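Side-chain contacts in transcriptional regulator (Aquifex aeolicus, PDB 2EH3), which probably binds DNA through a helix-turn-helix domain and regulates transcription as a member of the TetR/AcrR family: residues Thr3-Leu8 against Ile54-Lys59; His58-Ser63 against Tyr85-Val90; Tyr92-Asp97 against Asn106-Lys111. One frame throughout, in Å; residues are numbered along the deposited sequence.

Interaction 1: Thr3-Leu8 against Ile54-Lys59; sequences TKERIL and IERTHK
R56 reaches L8, E5 and K4 with a straight side chain. Its CG stands anti to the carbonyl carbon (chi1 -73°), and the chain then runs extended from CG to NE. This carries the guanidinium across a wide gap, for the axes of segments 3-8 and 54-59 come no closer than 13.0 Å. E5 starts from a similar first torsion but bends at chi2 (60°), which brings its carboxylate to R56. The two side chains cross at about a right angle.

L8 covers one face of the guanidinium. Its CD1 lies 3.4 Å from R56 CZ, above the plane and offset toward the rim. E5 comes in at the edge. R56 NH1 donates to E5 OE2 over 3.3 Å, close to the guanidinium plane, and OE2 receives it on its anti lone pair. The bond is fairly straight but long, so this salt bridge is probably a modest one. Both residues have other polar partners: E52 takes R56 NE in a salt bridge, and the backbone N of G2 bonds to E5 OE1. With E52 at NE and E5 at NH1, the guanidinium is gripped at two of its nitrogens, which probably limits its rotation.

K4, extended beyond CG, crosses R56 obliquely, with its CE 3.7 Å from R56 NH2. The two positive ends are near each other, K4 NZ lying 4.1 Å from R56 NH2. A water accepts from both, at 3.2 Å from K4 NZ and 2.9 Å from R56 NH2, and probably eases the repulsion.

L8 is buried and also packs on L49, E52 and I53 of helix 46-67. The contact therefore joins the first helix of the DNA-binding domain to helix 46-67, which runs on toward the TetR-like C-terminal domain, a junction characteristic of the TetR fold.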
# COMPACT_ATOMS: atom_id res chain seq x y z
N THR A 3 -14.78 -8.54 -29.37
CA THR A 3 -14.65 -9.68 -28.48
C THR A 3 -13.54 -9.50 -27.47
O THR A 3 -13.70 -9.87 -26.30
CB THR A 3 -14.41 -10.96 -29.31
OG1 THR A 3 -15.52 -11.15 -30.19
CG2 THR A 3 -14.26 -12.14 -28.42
N LYS A 4 -12.40 -8.94 -27.89
CA LYS A 4 -11.30 -8.74 -26.95
C LYS A 4 -11.75 -7.80 -25.82
O LYS A 4 -11.45 -8.04 -24.64
CB LYS A 4 -10.07 -8.16 -27.66
CG LYS A 4 -8.84 -8.12 -26.79
CD LYS A 4 -7.62 -7.56 -27.54
CE LYS A 4 -6.36 -7.65 -26.69
NZ LYS A 4 -5.16 -7.43 -27.54
N GLU A 5 -12.46 -6.74 -26.19
CA GLU A 5 -12.96 -5.80 -25.21
C GLU A 5 -13.93 -6.48 -24.27
O GLU A 5 -13.91 -6.24 -23.06
CB GLU A 5 -13.69 -4.63 -25.90
CG GLU A 5 -12.77 -3.60 -26.53
CD GLU A 5 -11.88 -4.17 -27.61
OE1 GLU A 5 -12.40 -4.88 -28.52
OE2 GLU A 5 -10.66 -3.90 -27.54
N ARG A 6 -14.79 -7.35 -24.79
CA ARG A 6 -15.75 -8.02 -23.92
C ARG A 6 -15.04 -8.93 -22.91
O ARG A 6 -15.41 -8.97 -21.73
CB ARG A 6 -16.76 -8.82 -24.74
CG ARG A 6 -17.74 -7.93 -25.48
CD ARG A 6 -19.13 -8.55 -25.52
NE ARG A 6 -19.22 -9.68 -26.44
CZ ARG A 6 -19.09 -10.96 -26.11
NH1 ARG A 6 -18.85 -11.33 -24.86
NH2 ARG A 6 -19.21 -11.88 -27.06
N ILE A 7 -14.04 -9.66 -23.38
CA ILE A 7 -13.28 -10.54 -22.49
C ILE A 7 -12.62 -9.68 -21.41
O ILE A 7 -12.64 -10.03 -20.24
CB ILE A 7 -12.21 -11.30 -23.28
CG1 ILE A 7 -12.88 -12.29 -24.22
CG2 ILE A 7 -11.25 -12.03 -22.33
CD1 ILE A 7 -11.94 -12.90 -25.25
N LEU A 8 -12.01 -8.57 -21.80
CA LEU A 8 -11.36 -7.71 -20.81
C LEU A 8 -12.35 -7.22 -19.76
O LEU A 8 -12.01 -7.17 -18.57
CB LEU A 8 -10.70 -6.52 -21.52
CG LEU A 8 -9.40 -6.92 -22.21
CD1 LEU A 8 -8.98 -5.84 -23.22
CD2 LEU A 8 -8.32 -7.14 -21.17
N ILE A 54 -3.85 -4.34 -16.98
CA ILE A 54 -3.02 -3.33 -16.35
C ILE A 54 -2.45 -2.38 -17.38
O ILE A 54 -2.50 -1.14 -17.20
CB ILE A 54 -1.88 -4.00 -15.54
CG1 ILE A 54 -2.49 -4.90 -14.46
CG2 ILE A 54 -0.94 -2.93 -14.94
CD1 ILE A 54 -3.37 -4.18 -13.42
N GLU A 55 -1.94 -2.93 -18.48
CA GLU A 55 -1.35 -2.12 -19.54
C GLU A 55 -2.33 -1.09 -20.09
O GLU A 55 -1.95 0.06 -20.37
CB GLU A 55 -0.84 -3.02 -20.66
CG GLU A 55 0.15 -2.37 -21.59
CD GLU A 55 1.51 -2.15 -20.95
OE1 GLU A 55 1.73 -2.66 -19.82
OE2 GLU A 55 2.35 -1.48 -21.57
N ARG A 56 -3.58 -1.49 -20.26
CA ARG A 56 -4.56 -0.55 -20.80
C ARG A 56 -4.89 0.57 -19.82
O ARG A 56 -5.09 1.72 -20.24
CB ARG A 56 -5.81 -1.30 -21.25
CG ARG A 56 -5.57 -2.08 -22.51
CD ARG A 56 -6.85 -2.71 -23.00
NE ARG A 56 -6.62 -3.40 -24.26
CZ ARG A 56 -7.52 -3.48 -25.23
NH1 ARG A 56 -8.71 -2.92 -25.09
NH2 ARG A 56 -7.21 -4.11 -26.35
N THR A 57 -4.92 0.28 -18.51
CA THR A 57 -5.19 1.34 -17.55
C THR A 57 -3.94 2.23 -17.45
O THR A 57 -4.05 3.45 -17.32
CB THR A 57 -5.62 0.79 -16.15
OG1 THR A 57 -6.90 0.15 -16.27
CG2 THR A 57 -5.77 1.90 -15.14
N HIS A 58 -2.76 1.64 -17.55
CA HIS A 58 -1.52 2.42 -17.51
C HIS A 58 -1.52 3.38 -18.70
O HIS A 58 -1.09 4.53 -18.57
CB HIS A 58 -0.30 1.50 -17.63
CG HIS A 58 1.01 2.23 -17.60
ND1 HIS A 58 2.10 1.83 -18.34
CD2 HIS A 58 1.42 3.32 -16.90
CE1 HIS A 58 3.12 2.63 -18.11
NE2 HIS A 58 2.74 3.54 -17.23
N LYS A 59 -1.96 2.89 -19.85
CA LYS A 59 -2.00 3.74 -21.04
C LYS A 59 -2.91 4.94 -20.84
O LYS A 59 -2.63 6.00 -21.40
CB LYS A 59 -2.42 2.94 -22.28
CG LYS A 59 -1.25 2.20 -22.88
CD LYS A 59 -1.67 1.18 -23.91
CE LYS A 59 -0.46 0.66 -24.65
NZ LYS A 59 0.65 0.34 -23.70
O HOH W 1 -4.45 -4.33 -27.11

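Interaction 2: His58-Ser63 against Tyr85-Val90; sequences HKKIIS and YREKKV
K60 and E87 make this contact alone, and its close part is a single ion pair. K60 NZ donates to E87 OE2 over 2.8 Å. The ammonium comes to the syn side of OE2 but sits 34° out of the carboxylate plane. The other oxygen is farther away, with E87 OE1 3.3 Å from K60 NZ, so the grip is uneven. The aliphatic part of the lysine also takes part: K60 CD lies 3.5 Å from E87 OE2. The two side chains cross at about a right angle.

K60 is extended beyond CG and spans the gap between backbones whose nearest CA atoms, those of K60 and E87, are 9.6 Å apart. E87 is folded at chi2 (-76°), which brings its carboxylate round to the lysine. E87 OE1 bonds to T57 OG1, one helical turn before K60. One carboxylate thus serves two residues of helix 46-67, and the threonine helps to fix its orientation.

Around this pair the contact is loose. K60 is exposed, and the segments bury only 101 Å² between them. Apolar packing lies to the side: V90 packs on I54 and T57, earlier on helix 46-67, while I61 rests on F80 and V83 of helix 73-86.

E87 is the first residue to leave helical geometry after helix 73-86, and it is the N-cap residue of helix 88-99. The salt bridge thus ties helix 46-67 to a helix-to-helix corner within the all-helical TetR-like C-terminal domain.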
# COMPACT_ATOMS: atom_id res chain seq x y z
N HIS A 58 -2.76 1.64 -17.55
CA HIS A 58 -1.52 2.42 -17.51
C HIS A 58 -1.52 3.38 -18.70
O HIS A 58 -1.09 4.53 -18.57
CB HIS A 58 -0.30 1.50 -17.63
CG HIS A 58 1.01 2.23 -17.60
ND1 HIS A 58 2.10 1.83 -18.34
CD2 HIS A 58 1.42 3.32 -16.90
CE1 HIS A 58 3.12 2.63 -18.11
NE2 HIS A 58 2.74 3.54 -17.23
N LYS A 59 -1.96 2.89 -19.85
CA LYS A 59 -2.00 3.74 -21.04
C LYS A 59 -2.91 4.94 -20.84
O LYS A 59 -2.63 6.00 -21.40
CB LYS A 59 -2.42 2.94 -22.28
CG LYS A 59 -1.25 2.20 -22.88
CD LYS A 59 -1.67 1.18 -23.91
CE LYS A 59 -0.46 0.66 -24.65
NZ LYS A 59 0.65 0.34 -23.70
N LYS A 60 -3.98 4.78 -20.06
CA LYS A 60 -4.87 5.92 -19.79
C LYS A 60 -4.10 6.92 -18.93
O LYS A 60 -4.31 8.13 -19.04
CB LYS A 60 -6.15 5.48 -19.05
CG LYS A 60 -7.10 4.70 -19.93
CD LYS A 60 -8.27 4.11 -19.16
CE LYS A 60 -9.08 3.20 -20.08
NZ LYS A 60 -10.04 2.31 -19.37
N ILE A 61 -3.21 6.40 -18.08
CA ILE A 61 -2.41 7.26 -17.22
C ILE A 61 -1.37 8.01 -18.05
O ILE A 61 -1.16 9.21 -17.87
CB ILE A 61 -1.71 6.45 -16.11
CG1 ILE A 61 -2.78 5.82 -15.20
CG2 ILE A 61 -0.80 7.36 -15.27
CD1 ILE A 61 -3.71 6.82 -14.55
N ILE A 62 -0.73 7.30 -18.97
CA ILE A 62 0.24 7.94 -19.85
C ILE A 62 -0.48 9.05 -20.62
O ILE A 62 0.03 10.17 -20.72
CB ILE A 62 0.85 6.92 -20.82
CG1 ILE A 62 1.70 5.94 -20.01
CG2 ILE A 62 1.69 7.62 -21.92
CD1 ILE A 62 2.35 4.85 -20.87
N SER A 63 -1.66 8.75 -21.16
CA SER A 63 -2.45 9.75 -21.90
C SER A 63 -2.77 10.96 -21.03
O SER A 63 -2.69 12.10 -21.49
CB SER A 63 -3.76 9.15 -22.40
OG SER A 63 -3.49 8.22 -23.42
N TYR A 85 -10.34 6.81 -9.93
CA TYR A 85 -11.65 6.50 -9.37
C TYR A 85 -12.51 5.77 -10.40
O TYR A 85 -13.17 4.79 -10.06
CB TYR A 85 -12.35 7.79 -8.88
CG TYR A 85 -13.55 7.51 -8.00
CD1 TYR A 85 -13.41 7.37 -6.61
CD2 TYR A 85 -14.80 7.34 -8.57
CE1 TYR A 85 -14.52 7.06 -5.79
CE2 TYR A 85 -15.93 7.02 -7.76
CZ TYR A 85 -15.76 6.89 -6.38
OH TYR A 85 -16.85 6.59 -5.60
N ARG A 86 -12.53 6.26 -11.64
CA ARG A 86 -13.29 5.59 -12.71
C ARG A 86 -12.76 4.16 -12.91
O ARG A 86 -13.53 3.24 -13.18
CB ARG A 86 -13.14 6.34 -14.04
CG ARG A 86 -13.77 7.72 -14.10
CD ARG A 86 -14.06 8.13 -15.56
NE ARG A 86 -12.91 7.99 -16.45
CZ ARG A 86 -11.94 8.89 -16.60
NH1 ARG A 86 -11.97 10.02 -15.91
NH2 ARG A 86 -10.95 8.66 -17.45
N GLU A 87 -11.44 4.01 -12.78
CA GLU A 87 -10.77 2.71 -12.94
C GLU A 87 -10.59 2.00 -11.59
O GLU A 87 -9.71 1.16 -11.47
CB GLU A 87 -9.37 2.90 -13.57
CG GLU A 87 -9.35 3.62 -14.91
CD GLU A 87 -9.81 2.75 -16.06
OE1 GLU A 87 -9.27 1.62 -16.19
OE2 GLU A 87 -10.68 3.19 -16.84
N LYS A 88 -11.45 2.27 -10.60
CA LYS A 88 -11.23 1.68 -9.28
C LYS A 88 -11.19 0.16 -9.21
O LYS A 88 -10.52 -0.40 -8.35
CB LYS A 88 -12.20 2.27 -8.24
CG LYS A 88 -13.66 2.12 -8.58
CD LYS A 88 -14.47 3.00 -7.62
CE LYS A 88 -15.88 3.18 -8.13
NZ LYS A 88 -15.90 3.75 -9.51
N LYS A 89 -11.89 -0.53 -10.11
CA LYS A 89 -11.84 -1.99 -10.11
C LYS A 89 -10.44 -2.45 -10.49
O LYS A 89 -9.91 -3.42 -9.94
CB LYS A 89 -12.91 -2.57 -11.05
CG LYS A 89 -14.33 -2.39 -10.48
CD LYS A 89 -15.38 -3.02 -11.38
CE LYS A 89 -16.79 -2.66 -10.91
NZ LYS A 89 -17.11 -3.23 -9.58
N VAL A 90 -9.81 -1.74 -11.43
CA VAL A 90 -8.47 -2.11 -11.83
C VAL A 90 -7.48 -1.73 -10.73
O VAL A 90 -6.50 -2.44 -10.52
CB VAL A 90 -8.09 -1.44 -13.17
CG1 VAL A 90 -6.65 -1.78 -13.56
CG2 VAL A 90 -9.07 -1.90 -14.26

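Interaction 3: Tyr92-Asp97 against Asn106-Lys111; sequences YIFLFD and NIYFEK
One face of the F94 ring is covered by Y108, whose CD1 lies 3.3 Å from F94 CE2 and is offset toward the ring's rim. The ring planes are 36° apart and the centroids 4.6 Å apart, an oblique pairing. F109 CE1 lies in plane at the edge of the Y108 ring.

F94 has its CG anti to the backbone N (chi1 -170°), which swings the ring out toward helix 105-126. Y108 uses the same first torsion, and the two side chains cross at about a right angle. The F94 ring also reaches backbone: its CZ is 3.5 Å from Y108 O. K111 adds its CB, 3.9 Å from F94 CZ. Its chain then leads away, and NZ forms a salt bridge with E55. Y108 OH bonds to R143.

Segments 92-97 and 106-111 run at 134° to each other, and F94 and Y108 are also the residues with the nearest CA atoms. Helix 88-99 has a wider pi-type turn here, at residues 94-97. F94 also touches I54 of helix 46-67, and L95 packs on L147 of helix 131-152. Beyond them, L99 of the second subunit packs on L95, and L147 of that subunit on Y108.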
# COMPACT_ATOMS: atom_id res chain seq x y z
N TYR A 92 -8.08 -1.90 -7.61
CA TYR A 92 -8.22 -2.97 -6.64
C TYR A 92 -7.42 -4.20 -7.11
O TYR A 92 -6.66 -4.81 -6.33
CB TYR A 92 -9.72 -3.26 -6.49
CG TYR A 92 -10.07 -4.17 -5.36
CD1 TYR A 92 -9.93 -5.55 -5.50
CD2 TYR A 92 -10.55 -3.67 -4.15
CE1 TYR A 92 -10.25 -6.40 -4.47
CE2 TYR A 92 -10.87 -4.51 -3.11
CZ TYR A 92 -10.72 -5.87 -3.27
OH TYR A 92 -11.03 -6.71 -2.23
N ILE A 93 -7.53 -4.56 -8.39
CA ILE A 93 -6.79 -5.70 -8.93
C ILE A 93 -5.27 -5.45 -8.84
O ILE A 93 -4.48 -6.33 -8.46
CB ILE A 93 -7.24 -5.93 -10.41
CG1 ILE A 93 -8.70 -6.41 -10.43
CG2 ILE A 93 -6.32 -6.95 -11.12
CD1 ILE A 93 -9.39 -6.30 -11.83
N PHE A 94 -4.87 -4.23 -9.18
CA PHE A 94 -3.48 -3.83 -9.12
C PHE A 94 -2.87 -4.10 -7.73
O PHE A 94 -1.77 -4.64 -7.60
CB PHE A 94 -3.44 -2.32 -9.45
CG PHE A 94 -2.07 -1.75 -9.69
CD1 PHE A 94 -1.27 -2.21 -10.72
CD2 PHE A 94 -1.63 -0.69 -8.90
CE1 PHE A 94 -0.04 -1.62 -10.98
CE2 PHE A 94 -0.39 -0.10 -9.15
CZ PHE A 94 0.40 -0.57 -10.19
N LEU A 95 -3.59 -3.72 -6.68
CA LEU A 95 -3.08 -3.99 -5.33
C LEU A 95 -3.17 -5.47 -4.91
O LEU A 95 -2.14 -6.11 -4.58
CB LEU A 95 -3.86 -3.13 -4.33
CG LEU A 95 -3.63 -3.38 -2.84
CD1 LEU A 95 -2.17 -3.25 -2.48
CD2 LEU A 95 -4.47 -2.38 -2.04
N PHE A 96 -4.36 -6.03 -4.98
CA PHE A 96 -4.55 -7.37 -4.45
C PHE A 96 -4.10 -8.53 -5.28
O PHE A 96 -3.79 -9.60 -4.74
CB PHE A 96 -5.99 -7.53 -4.01
CG PHE A 96 -6.35 -6.60 -2.88
CD1 PHE A 96 -5.73 -6.73 -1.63
CD2 PHE A 96 -7.28 -5.59 -3.06
CE1 PHE A 96 -6.03 -5.86 -0.58
CE2 PHE A 96 -7.58 -4.71 -2.01
CZ PHE A 96 -6.96 -4.85 -0.77
N ASP A 97 -4.04 -8.33 -6.60
CA ASP A 97 -3.56 -9.36 -7.50
C ASP A 97 -2.12 -9.16 -7.99
O ASP A 97 -1.47 -10.14 -8.42
CB ASP A 97 -4.49 -9.49 -8.69
CG ASP A 97 -5.86 -9.96 -8.29
OD1 ASP A 97 -5.96 -11.00 -7.61
OD2 ASP A 97 -6.82 -9.26 -8.64
N ASN A 106 6.69 -7.31 -9.43
CA ASN A 106 7.55 -6.44 -10.22
C ASN A 106 6.74 -5.51 -11.14
O ASN A 106 7.18 -4.39 -11.40
CB ASN A 106 8.51 -7.27 -11.05
CG ASN A 106 7.80 -8.08 -12.12
OD1 ASN A 106 7.06 -9.04 -11.83
ND2 ASN A 106 7.98 -7.67 -13.38
N ILE A 107 5.60 -5.98 -11.63
CA ILE A 107 4.78 -5.15 -12.53
C ILE A 107 4.19 -3.99 -11.75
O ILE A 107 4.16 -2.85 -12.24
CB ILE A 107 3.65 -5.98 -13.16
CG1 ILE A 107 4.27 -7.11 -13.97
CG2 ILE A 107 2.73 -5.09 -14.04
CD1 ILE A 107 3.27 -8.17 -14.44
N TYR A 108 3.69 -4.27 -10.55
CA TYR A 108 3.11 -3.25 -9.69
C TYR A 108 4.15 -2.16 -9.53
O TYR A 108 3.88 -0.99 -9.80
CB TYR A 108 2.80 -3.83 -8.31
CG TYR A 108 2.33 -2.82 -7.30
CD1 TYR A 108 0.99 -2.45 -7.21
CD2 TYR A 108 3.23 -2.26 -6.39
CE1 TYR A 108 0.55 -1.54 -6.24
CE2 TYR A 108 2.81 -1.35 -5.43
CZ TYR A 108 1.46 -1.00 -5.35
OH TYR A 108 1.07 -0.13 -4.35
N PHE A 109 5.35 -2.54 -9.12
CA PHE A 109 6.37 -1.51 -8.95
C PHE A 109 6.83 -0.83 -10.23
O PHE A 109 7.16 0.37 -10.22
CB PHE A 109 7.55 -2.06 -8.14
CG PHE A 109 7.24 -2.22 -6.68
CD1 PHE A 109 6.88 -1.10 -5.92
CD2 PHE A 109 7.26 -3.47 -6.06
CE1 PHE A 109 6.53 -1.23 -4.56
CE2 PHE A 109 6.91 -3.61 -4.69
CZ PHE A 109 6.54 -2.48 -3.95
N GLU A 110 6.83 -1.56 -11.35
CA GLU A 110 7.25 -0.97 -12.61
C GLU A 110 6.32 0.16 -13.01
O GLU A 110 6.76 1.25 -13.40
CB GLU A 110 7.30 -2.05 -13.71
CG GLU A 110 8.57 -2.89 -13.68
CD GLU A 110 8.44 -4.23 -14.40
OE1 GLU A 110 7.56 -4.36 -15.28
OE2 GLU A 110 9.23 -5.16 -14.08
N LYS A 111 5.02 -0.07 -12.89
CA LYS A 111 4.02 0.91 -13.25
C LYS A 111 4.03 2.12 -12.35
O LYS A 111 3.83 3.24 -12.81
CB LYS A 111 2.62 0.27 -13.25
CG LYS A 111 2.47 -0.80 -14.29
CD LYS A 111 2.99 -0.35 -15.67
CE LYS A 111 2.60 -1.37 -16.73
NZ LYS A 111 3.12 -1.06 -18.09

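Interactions 1 and 2 use neighbouring turns of helix 46-67, while interactions 2 and 3 both use helix 88-99. Interaction 2 is a surface contact. Interactions 1 and 3 are partly buried, each with one buried residue among four that touch. Their chemistry follows: charge alone in 2, charge with an apolar face in 1, and aromatic packing in 3. Residues of helix 46-67 in segment 54-59 also bond to E87 and K111, so the three contacts are joined through that helix. Helix 46-67 is thus linked to helix 3-18 of the N-terminal, probably DNA-binding, domain and to the C-terminal domain, and interaction 3 alone reaches the second subunit.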